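PDB 1O12: N-acetylglucosamine-6-phosphate deacetylase from Thermotoga maritima, which probably catalyses the metal-dependent removal of the acetyl group from N-acetylglucosamine 6-phosphate. Local coordinates for residues V40-R45 with G343-G348; R145-R150 with P166-S171; K257-I262 with A326-Y331; Q309-F314 with E358-V363. All blocks are in the same frame, centred on the assembly; numbering follows the deposited sequence.

Interaction 1 (V40-R45 with G343-G348); sequences VKVEKR and GRIAEG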
# COMPACT_ATOMS: atom_id res chain seq x y z
N VAL A 40 -27.34 24.91 17.24
CA VAL A 40 -27.21 26.36 17.20
C VAL A 40 -26.06 26.90 18.02
O VAL A 40 -25.74 28.08 17.93
CB VAL A 40 -28.50 27.08 17.69
CG1 VAL A 40 -29.59 26.97 16.65
CG2 VAL A 40 -28.96 26.47 19.04
N LYS A 41 -25.44 26.07 18.83
CA LYS A 41 -24.33 26.58 19.62
C LYS A 41 -23.39 25.47 20.09
O LYS A 41 -23.82 24.46 20.67
CB LYS A 41 -24.86 27.36 20.84
CG LYS A 41 -23.93 28.45 21.34
CD LYS A 41 -23.70 28.36 22.85
CE LYS A 41 -25.00 28.51 23.64
NZ LYS A 41 -24.86 28.15 25.10
N VAL A 42 -22.11 25.66 19.82
CA VAL A 42 -21.08 24.71 20.24
C VAL A 42 -20.12 25.52 21.10
O VAL A 42 -19.34 26.32 20.58
CB VAL A 42 -20.33 24.15 19.02
CG1 VAL A 42 -19.35 23.09 19.46
CG2 VAL A 42 -21.30 23.57 18.04
N GLU A 43 -20.19 25.35 22.42
CA GLU A 43 -19.31 26.11 23.31
C GLU A 43 -18.19 25.32 23.98
O GLU A 43 -18.43 24.46 24.83
CB GLU A 43 -20.12 26.80 24.40
CG GLU A 43 -19.25 27.62 25.33
CD GLU A 43 -20.05 28.29 26.44
OE1 GLU A 43 -21.07 28.96 26.11
OE2 GLU A 43 -19.67 28.13 27.63
N LYS A 44 -16.95 25.66 23.61
CA LYS A 44 -15.76 25.03 24.16
C LYS A 44 -15.65 25.52 25.59
O LYS A 44 -15.52 26.70 25.83
CB LYS A 44 -14.54 25.46 23.34
CG LYS A 44 -13.20 24.93 23.85
CD LYS A 44 -12.00 25.63 23.17
CE LYS A 44 -10.65 25.29 23.86
NZ LYS A 44 -9.48 25.98 23.23
N ARG A 45 -15.73 24.60 26.54
CA ARG A 45 -15.64 24.96 27.95
C ARG A 45 -14.71 23.97 28.65
O ARG A 45 -14.94 22.77 28.59
CB ARG A 45 -17.02 24.90 28.61
CG ARG A 45 -17.03 25.45 30.04
CD ARG A 45 -17.76 24.55 31.06
NE ARG A 45 -19.22 24.65 30.97
CZ ARG A 45 -20.05 23.95 31.74
NH1 ARG A 45 -19.59 23.11 32.65
NH2 ARG A 45 -21.36 24.09 31.57
N GLY A 343 -22.80 14.93 9.71
CA GLY A 343 -21.42 14.53 9.96
C GLY A 343 -20.58 15.58 10.67
O GLY A 343 -19.36 15.56 10.62
N ARG A 344 -21.25 16.49 11.35
CA ARG A 344 -20.57 17.56 12.05
C ARG A 344 -21.28 17.91 13.34
O ARG A 344 -22.46 17.59 13.54
CB ARG A 344 -20.54 18.81 11.16
CG ARG A 344 -19.79 18.68 9.83
CD ARG A 344 -18.30 18.59 10.06
NE ARG A 344 -17.74 19.75 10.77
CZ ARG A 344 -17.64 20.99 10.27
NH1 ARG A 344 -18.08 21.27 9.04
NH2 ARG A 344 -17.07 21.95 11.01
N ILE A 345 -20.53 18.56 14.22
CA ILE A 345 -21.04 19.09 15.47
C ILE A 345 -20.51 20.51 15.40
O ILE A 345 -19.51 20.84 16.03
CB ILE A 345 -20.47 18.46 16.75
CG1 ILE A 345 -20.87 16.98 16.84
CG2 ILE A 345 -21.05 19.21 17.96
CD1 ILE A 345 -20.51 16.33 18.19
N ALA A 346 -21.18 21.31 14.58
CA ALA A 346 -20.83 22.71 14.37
C ALA A 346 -22.12 23.53 14.21
O ALA A 346 -23.13 23.05 13.71
CB ALA A 346 -19.94 22.84 13.12
N GLU A 347 -22.06 24.78 14.61
CA GLU A 347 -23.22 25.65 14.48
C GLU A 347 -23.75 25.74 13.05
O GLU A 347 -22.99 25.94 12.10
CB GLU A 347 -22.86 27.03 15.01
CG GLU A 347 -22.92 27.05 16.52
CD GLU A 347 -22.24 28.25 17.14
OE1 GLU A 347 -22.29 29.33 16.50
OE2 GLU A 347 -21.68 28.09 18.26
N GLY A 348 -25.05 25.54 12.91
CA GLY A 348 -25.69 25.61 11.61
C GLY A 348 -26.04 24.28 10.98
O GLY A 348 -26.76 24.23 9.98

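Interaction 2 (R145-R150 with P166-S171); sequences RPPSER and PEIESS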
# COMPACT_ATOMS: atom_id res chain seq x y z
N ARG A 145 -25.75 -9.15 -14.62
CA ARG A 145 -25.88 -8.90 -16.04
C ARG A 145 -25.36 -7.50 -16.30
O ARG A 145 -25.15 -6.72 -15.36
CB ARG A 145 -27.36 -8.96 -16.42
CG ARG A 145 -28.18 -7.97 -15.58
CD ARG A 145 -29.66 -8.09 -15.82
NE ARG A 145 -30.45 -7.14 -15.04
CZ ARG A 145 -30.81 -7.30 -13.76
NH1 ARG A 145 -30.44 -8.39 -13.09
NH2 ARG A 145 -31.54 -6.37 -13.15
N PRO A 146 -25.14 -7.16 -17.58
CA PRO A 146 -24.65 -5.83 -17.93
C PRO A 146 -25.79 -4.83 -17.89
O PRO A 146 -26.95 -5.19 -18.02
CB PRO A 146 -24.11 -6.01 -19.34
CG PRO A 146 -25.05 -7.02 -19.90
CD PRO A 146 -25.18 -8.02 -18.78
N PRO A 147 -25.46 -3.57 -17.67
CA PRO A 147 -26.48 -2.52 -17.62
C PRO A 147 -27.04 -2.30 -19.02
O PRO A 147 -26.32 -2.43 -20.02
CB PRO A 147 -25.70 -1.32 -17.12
CG PRO A 147 -24.28 -1.60 -17.58
CD PRO A 147 -24.14 -3.06 -17.29
N SER A 148 -28.32 -1.96 -19.09
CA SER A 148 -29.00 -1.75 -20.36
C SER A 148 -29.74 -0.44 -20.30
O SER A 148 -30.10 0.01 -19.22
CB SER A 148 -30.01 -2.87 -20.59
OG SER A 148 -31.13 -2.67 -19.75
N GLU A 149 -30.00 0.16 -21.46
CA GLU A 149 -30.72 1.44 -21.54
C GLU A 149 -32.11 1.28 -20.93
O GLU A 149 -32.65 2.24 -20.34
CB GLU A 149 -30.85 1.87 -23.00
CG GLU A 149 -31.16 3.33 -23.23
CD GLU A 149 -29.94 4.20 -23.07
OE1 GLU A 149 -28.85 3.75 -23.51
OE2 GLU A 149 -30.06 5.31 -22.51
N ARG A 150 -32.68 0.08 -21.06
CA ARG A 150 -33.99 -0.26 -20.53
C ARG A 150 -33.99 -0.27 -19.00
O ARG A 150 -34.96 0.15 -18.36
CB ARG A 150 -34.41 -1.64 -21.04
CG ARG A 150 -35.71 -2.23 -20.45
CD ARG A 150 -35.94 -3.65 -21.00
NE ARG A 150 -35.78 -3.68 -22.46
CZ ARG A 150 -35.85 -4.77 -23.24
NH1 ARG A 150 -36.09 -5.97 -22.72
NH2 ARG A 150 -35.68 -4.65 -24.56
N PRO A 166 -16.34 -1.69 -13.31
CA PRO A 166 -15.93 -0.91 -14.50
C PRO A 166 -15.63 -1.66 -15.82
O PRO A 166 -15.74 -1.08 -16.90
CB PRO A 166 -14.71 -0.14 -14.01
CG PRO A 166 -14.96 0.00 -12.55
CD PRO A 166 -15.48 -1.36 -12.16
N GLU A 167 -15.25 -2.93 -15.73
CA GLU A 167 -14.93 -3.67 -16.95
C GLU A 167 -16.15 -4.33 -17.60
O GLU A 167 -16.08 -4.80 -18.75
CB GLU A 167 -13.85 -4.73 -16.66
CG GLU A 167 -14.37 -5.98 -15.97
CD GLU A 167 -14.53 -5.85 -14.46
OE1 GLU A 167 -14.56 -4.71 -13.94
OE2 GLU A 167 -14.63 -6.92 -13.81
N ILE A 168 -17.26 -4.37 -16.89
CA ILE A 168 -18.46 -5.00 -17.41
C ILE A 168 -18.95 -4.27 -18.65
O ILE A 168 -18.66 -3.09 -18.88
CB ILE A 168 -19.57 -5.07 -16.30
CG1 ILE A 168 -20.52 -6.23 -16.60
CG2 ILE A 168 -20.36 -3.77 -16.23
CD1 ILE A 168 -21.59 -6.48 -15.50
N GLU A 169 -19.69 -4.98 -19.49
CA GLU A 169 -20.23 -4.41 -20.72
C GLU A 169 -21.20 -3.28 -20.41
O GLU A 169 -22.06 -3.41 -19.55
CB GLU A 169 -20.96 -5.50 -21.51
CG GLU A 169 -21.46 -5.07 -22.88
CD GLU A 169 -22.60 -5.95 -23.37
OE1 GLU A 169 -22.52 -7.19 -23.16
OE2 GLU A 169 -23.56 -5.40 -23.96
N SER A 170 -21.05 -2.17 -21.14
CA SER A 170 -21.91 -1.00 -20.99
C SER A 170 -21.82 -0.31 -19.64
O SER A 170 -22.71 0.44 -19.24
CB SER A 170 -23.37 -1.37 -21.28
OG SER A 170 -23.56 -1.66 -22.65
N SER A 171 -20.72 -0.56 -18.94
CA SER A 171 -20.54 0.04 -17.64
C SER A 171 -20.63 1.57 -17.74
O SER A 171 -21.02 2.24 -16.79
CB SER A 171 -19.19 -0.37 -17.07
OG SER A 171 -18.14 0.16 -17.85

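Interaction 3 (K257-I262 with A326-Y331); sequences KKANGI and AKVSSY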
# COMPACT_ATOMS: atom_id res chain seq x y z
N LYS A 257 -4.09 5.29 3.47
CA LYS A 257 -5.22 6.17 3.20
C LYS A 257 -5.52 7.26 4.22
O LYS A 257 -6.14 8.27 3.87
CB LYS A 257 -6.47 5.33 3.02
CG LYS A 257 -6.38 4.28 1.94
CD LYS A 257 -6.22 4.92 0.58
CE LYS A 257 -7.29 5.93 0.34
NZ LYS A 257 -7.20 6.43 -1.06
N LYS A 258 -5.10 7.05 5.48
CA LYS A 258 -5.35 7.97 6.61
C LYS A 258 -6.83 7.99 6.82
O LYS A 258 -7.56 7.41 6.04
CB LYS A 258 -4.85 9.40 6.32
CG LYS A 258 -3.38 9.50 5.99
CD LYS A 258 -2.48 8.79 7.01
CE LYS A 258 -1.01 8.74 6.47
NZ LYS A 258 -0.04 7.83 7.21
N ALA A 259 -7.28 8.66 7.89
CA ALA A 259 -8.72 8.75 8.21
C ALA A 259 -9.56 9.32 7.08
O ALA A 259 -10.67 8.87 6.83
CB ALA A 259 -8.90 9.57 9.46
N ASN A 260 -9.00 10.30 6.38
CA ASN A 260 -9.66 10.98 5.27
C ASN A 260 -10.08 10.08 4.10
O ASN A 260 -10.96 10.45 3.33
CB ASN A 260 -8.74 12.08 4.72
CG ASN A 260 -7.95 12.81 5.84
OD1 ASN A 260 -7.34 12.18 6.75
ND2 ASN A 260 -7.97 14.15 5.78
N GLY A 261 -9.47 8.90 3.95
CA GLY A 261 -9.81 8.05 2.82
C GLY A 261 -10.48 6.73 3.14
O GLY A 261 -10.47 5.83 2.32
N ILE A 262 -11.08 6.62 4.33
CA ILE A 262 -11.76 5.39 4.74
C ILE A 262 -13.20 5.61 5.18
O ILE A 262 -13.53 6.53 5.91
CB ILE A 262 -10.98 4.73 5.87
CG1 ILE A 262 -9.73 4.06 5.32
CG2 ILE A 262 -11.85 3.76 6.63
CD1 ILE A 262 -8.66 3.84 6.39
N ALA A 326 -14.46 9.95 13.71
CA ALA A 326 -15.63 10.67 13.25
C ALA A 326 -15.64 10.74 11.72
O ALA A 326 -16.71 10.75 11.09
CB ALA A 326 -15.66 12.07 13.83
N LYS A 327 -14.46 10.79 11.12
CA LYS A 327 -14.41 10.90 9.67
C LYS A 327 -14.80 9.58 9.04
O LYS A 327 -15.62 9.55 8.13
CB LYS A 327 -13.02 11.30 9.22
CG LYS A 327 -12.59 12.64 9.74
CD LYS A 327 -11.20 12.96 9.19
CE LYS A 327 -10.81 14.38 9.47
NZ LYS A 327 -9.59 14.71 8.68
N VAL A 328 -14.25 8.50 9.57
CA VAL A 328 -14.54 7.18 9.05
C VAL A 328 -15.92 6.67 9.41
O VAL A 328 -16.48 5.84 8.69
CB VAL A 328 -13.48 6.14 9.50
CG1 VAL A 328 -12.09 6.64 9.10
CG2 VAL A 328 -13.56 5.86 11.02
N SER A 329 -16.50 7.15 10.51
CA SER A 329 -17.82 6.68 10.90
C SER A 329 -18.97 7.53 10.40
O SER A 329 -20.10 7.08 10.41
CB SER A 329 -17.93 6.49 12.41
OG SER A 329 -17.81 7.73 13.07
N SER A 330 -18.72 8.76 9.96
CA SER A 330 -19.83 9.57 9.44
C SER A 330 -19.46 10.67 8.45
O SER A 330 -20.03 10.74 7.37
CB SER A 330 -20.66 10.19 10.59
OG SER A 330 -20.04 11.35 11.14
N TYR A 331 -18.52 11.53 8.81
CA TYR A 331 -18.15 12.63 7.93
C TYR A 331 -17.76 12.24 6.49
O TYR A 331 -18.24 12.86 5.54
CB TYR A 331 -17.02 13.46 8.57
CG TYR A 331 -16.66 14.67 7.76
CD1 TYR A 331 -17.57 15.72 7.57
CD2 TYR A 331 -15.41 14.77 7.14
CE1 TYR A 331 -17.26 16.83 6.79
CE2 TYR A 331 -15.08 15.87 6.37
CZ TYR A 331 -16.01 16.90 6.20
OH TYR A 331 -15.68 17.98 5.43

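Interaction 4 (Q309-F314 with E358-V363); sequences QAVKNF and EDLNVV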
# COMPACT_ATOMS: atom_id res chain seq x y z
N GLN A 309 -19.70 -1.82 16.94
CA GLN A 309 -18.53 -2.66 17.11
C GLN A 309 -17.49 -2.27 16.07
O GLN A 309 -16.30 -2.31 16.34
CB GLN A 309 -18.90 -4.14 16.97
CG GLN A 309 -17.80 -5.10 17.46
CD GLN A 309 -17.39 -4.82 18.90
OE1 GLN A 309 -18.22 -4.86 19.81
NE2 GLN A 309 -16.10 -4.54 19.12
N ALA A 310 -17.96 -1.88 14.90
CA ALA A 310 -17.10 -1.46 13.82
C ALA A 310 -16.23 -0.31 14.30
O ALA A 310 -15.02 -0.30 14.07
CB ALA A 310 -17.92 -1.02 12.64
N VAL A 311 -16.83 0.66 14.97
CA VAL A 311 -16.09 1.81 15.46
C VAL A 311 -15.05 1.42 16.50
O VAL A 311 -13.88 1.87 16.44
CB VAL A 311 -17.05 2.87 16.05
CG1 VAL A 311 -16.27 4.04 16.65
CG2 VAL A 311 -17.97 3.37 14.94
N LYS A 312 -15.45 0.57 17.44
CA LYS A 312 -14.53 0.15 18.48
C LYS A 312 -13.37 -0.59 17.85
O LYS A 312 -12.20 -0.33 18.18
CB LYS A 312 -15.22 -0.76 19.50
CG LYS A 312 -16.27 -0.10 20.38
CD LYS A 312 -16.56 -0.95 21.62
CE LYS A 312 -17.92 -0.67 22.23
NZ LYS A 312 -19.07 -1.24 21.42
N ASN A 313 -13.69 -1.49 16.92
CA ASN A 313 -12.67 -2.30 16.28
C ASN A 313 -11.68 -1.43 15.58
O ASN A 313 -10.47 -1.53 15.83
CB ASN A 313 -13.27 -3.30 15.25
CG ASN A 313 -13.93 -4.51 15.91
OD1 ASN A 313 -13.69 -4.82 17.08
ND2 ASN A 313 -14.75 -5.21 15.15
N PHE A 314 -12.17 -0.55 14.71
CA PHE A 314 -11.31 0.33 13.95
C PHE A 314 -10.40 1.10 14.87
O PHE A 314 -9.20 1.20 14.62
CB PHE A 314 -12.11 1.33 13.13
CG PHE A 314 -11.26 2.12 12.20
CD1 PHE A 314 -10.71 3.33 12.61
CD2 PHE A 314 -10.97 1.62 10.93
CE1 PHE A 314 -9.87 4.06 11.76
CE2 PHE A 314 -10.14 2.32 10.06
CZ PHE A 314 -9.59 3.55 10.48
N GLU A 358 -16.74 6.42 27.59
CA GLU A 358 -15.35 6.50 27.12
C GLU A 358 -14.86 5.28 26.35
O GLU A 358 -13.91 5.38 25.58
CB GLU A 358 -14.38 6.80 28.27
CG GLU A 358 -14.37 5.80 29.41
CD GLU A 358 -13.20 6.04 30.36
OE1 GLU A 358 -12.04 5.63 30.03
OE2 GLU A 358 -13.44 6.65 31.43
N ASP A 359 -15.51 4.14 26.57
CA ASP A 359 -15.16 2.94 25.84
C ASP A 359 -15.88 2.88 24.50
O ASP A 359 -15.82 1.87 23.79
CB ASP A 359 -15.51 1.69 26.64
CG ASP A 359 -14.50 1.40 27.73
OD1 ASP A 359 -13.29 1.24 27.39
OD2 ASP A 359 -14.93 1.33 28.91
N LEU A 360 -16.60 3.96 24.18
CA LEU A 360 -17.35 4.07 22.93
C LEU A 360 -18.60 3.18 22.86
O LEU A 360 -18.99 2.70 21.79
CB LEU A 360 -16.41 3.83 21.74
CG LEU A 360 -15.88 5.11 21.08
CD1 LEU A 360 -15.77 6.24 22.11
CD2 LEU A 360 -14.56 4.86 20.43
N ASN A 361 -19.21 2.94 24.02
CA ASN A 361 -20.46 2.19 24.04
C ASN A 361 -21.53 3.26 23.84
O ASN A 361 -21.47 4.33 24.45
CB ASN A 361 -20.67 1.50 25.38
CG ASN A 361 -19.82 0.26 25.53
OD1 ASN A 361 -19.77 -0.59 24.63
ND2 ASN A 361 -19.15 0.13 26.68
N VAL A 362 -22.47 2.99 22.94
CA VAL A 362 -23.53 3.95 22.69
C VAL A 362 -24.46 4.04 23.89
O VAL A 362 -24.88 3.01 24.43
CB VAL A 362 -24.41 3.58 21.50
CG1 VAL A 362 -25.48 4.63 21.33
CG2 VAL A 362 -23.56 3.43 20.22
N VAL A 363 -24.75 5.27 24.30
CA VAL A 363 -25.63 5.47 25.41
C VAL A 363 -26.81 6.36 25.02
O VAL A 363 -27.79 6.47 25.74
CB VAL A 363 -24.85 6.02 26.67
CG1 VAL A 363 -23.42 6.29 26.32
CG2 VAL A 363 -25.49 7.28 27.22

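Interaction 1 (V40-R45 with G343-G348)
Glu347 reaches Val42 because its CG stands beside its own backbone N, anti to the carbonyl carbon (chi1 -79°), and the chain runs extended from there. The carboxylate therefore lies against the backbone of strand 38-44. Glu347 OE2 accepts the backbone N-H of Val42, 2.9 Å from Val42 N, in a nearly straight bond (169°). The oxygen uses its anti lone pair, turned away from OE1. The stem of the side chain is also in contact, with Glu347 CG 3.3 Å from Val40 O. Val40 and Lys41 both face Glu33, a classic beta bulge in the strand that receives the carboxylate. Lys41 runs alongside Glu347 in the same direction, but its NZ forms a salt bridge with Glu33 on strand 26-35. Val42 CG2 packs on the backbone of the loop, 3.8 Å from Ala346 CA, and comes within 4.4 Å of Ile345 CG2. Ile345 continues inward onto Val32 and Leu53. Gly348 extends the join with a backbone bond to Ile39. The contact thus ties the loop before strand 353-356 to strand 38-44 by one charged acceptor on a neutral N-H, backed by a small apolar patch, a modest link at the surface.

Interaction 2 (R145-R150 with P166-S171)
Pro146 and Pro147 press their rings against the turn Ile168-Ser171, and backbone carbonyls receive most of this contact. Glu169 O is touched by both rings, 3.3 Å from Pro146 CB and 3.1 Å from Pro147 CD. Ser170 O lies 3.1 Å from Pro147 CG. In return, Ser170 CB sits 3.4 Å from Pro147 O. The CG1 branch of Ile168 is anti to the backbone N (chi1 -155°), which sends Ile168 CD1 to Arg145 O at 3.6 Å. The apolar contacts also belong to Ile168. Its CD1 touches Pro146 CA, and Ile168 CG2 slides past the second proline, 4.0 Å from Pro147 CD. An alanine in place of Pro147 lacks CG and CD, and would probably uncover Ser170 O, leave Glu169 O with Pro146 alone, and open a gap beside Ile168 CG2. Hydrogen bonds serve the turn itself. It is a type II turn, closed by Ser171 N to Ile168 O, with Ser170 at positive phi in its third position. Ser171 OG ties the turn back to Pro166 O at 2.9 Å, from above the carbonyl plane. The polar end of Arg145 forms a salt bridge with Glu151. In the fold, the prolines lead into helix 149-152, where Ser148 OG caps Glu151 N. The loop 166-171 follows strand 159-164, and its Pro166 and Ser171 touch Phe199 of helix 193-200.

Interaction 3 (K257-I262 with A326-Y331)
Ile262 and Val328 meet in a buried, mainly apolar contact between the turn that follows helix 247-257 and the side of helix 322-336. The two side chains run alongside each other in the same direction, with Ile262 CG2 3.8 Å from Val328 CG1. Val328 CG1 is anti to the carbonyl carbon (chi1 -55°), which directs it at the turn, where Val328 CG1 is 3.5 Å from Ala259 O. The backbones come close as well. Val328 CA gives a CA-H...O contact to Ile262 O at 3.4 Å, with an angle of 147° at the hydrogen. Beside this pair, Lys327 lays its extended chain along Ala259, with Lys327 CD 4.1 Å from Ala259 CB. The buried carbonyls are not left to apolar neighbours alone. Asn332 ND2 bonds to both Ala259 O and Ile262 O, so one amide of helix 322-336 grips the turn at two points. Val328 also shares a backbone bond with Leu264. Within the helix, Ala326 O accepts from both Ser330 N and Tyr331 N, where the helix widens into a pi-type turn. The side chain of Ile262 is about 11 Å from that of His209, an iron ligand. The turn opens strand 262-265, and so belongs to the helix-to-strand connections of a TIM barrel, as in the amidohydrolase family.

Interaction 4 (Q309-F314 with E358-V363)
Lys312 crosses Asn361 at about a right angle, and its aliphatic chain carries most of the contact. Lys312 CD lies 3.6 Å from Asp359 O. The next carbon, Lys312 CE, is 3.6 Å from Leu360 O and comes close to Asn361 OD1. The chain is extended as far as CE and then bends (chi4 74°). That bend sets Lys312 NZ 3.3 Å from Asn361 OD1, but the angle is too poor for a hydrogen bond. Lys312 is therefore held here more by its carbons than by its charge. Beside it, Leu360 points its side chain at the helix. Leu360 CB is 4.2 Å from Lys312 CG, and Leu360 CD2 is 4.2 Å from Val311 CG1. An alanine at Lys312 would probably uncover the carbonyls of Asp359 and Leu360 and leave the side of Leu360 with a gap where the lysine chain now lies. In the next shell, Asn361 ND2 bonds to Asp357, which holds the amide from the side of the loop. Within the helix, Gln309 NE2 donates to Asn313 OD1 at 3.2 Å from above the carbonyl plane, while Asn313 ND2 bonds to Cys240 O. Leu360 also touches Arg315, one turn further along the same helix. The contact thus sets helix 307-318 against the loop that enters strand 362-367, a strand paired with 353-356 and 370-374. Leu325 of helix 322-336 touches both Val311 and Leu360 and so joins the second helix to the same cluster.

Interaction 3 is the buried contact of the set, interactions 2 and 4 are partly buried, and interaction 1 lies at the surface. Interactions 3 and 4 touch and share a core: Phe314 packs on Ile262 and Val328, and Val311 on Ser329, so helices 307-318 and 322-336 are fastened together. Interaction 1 meets interaction 3 where Gly343 and Arg344 pack on Tyr331. It is also the one with a clear hydrogen bond between its segments, from a carboxylate; the others rely on carbon packing and contacts with carbonyl oxygens. Interaction 2 stands apart, its centre about 44 Å from that of interaction 1 and across the centre of the chain.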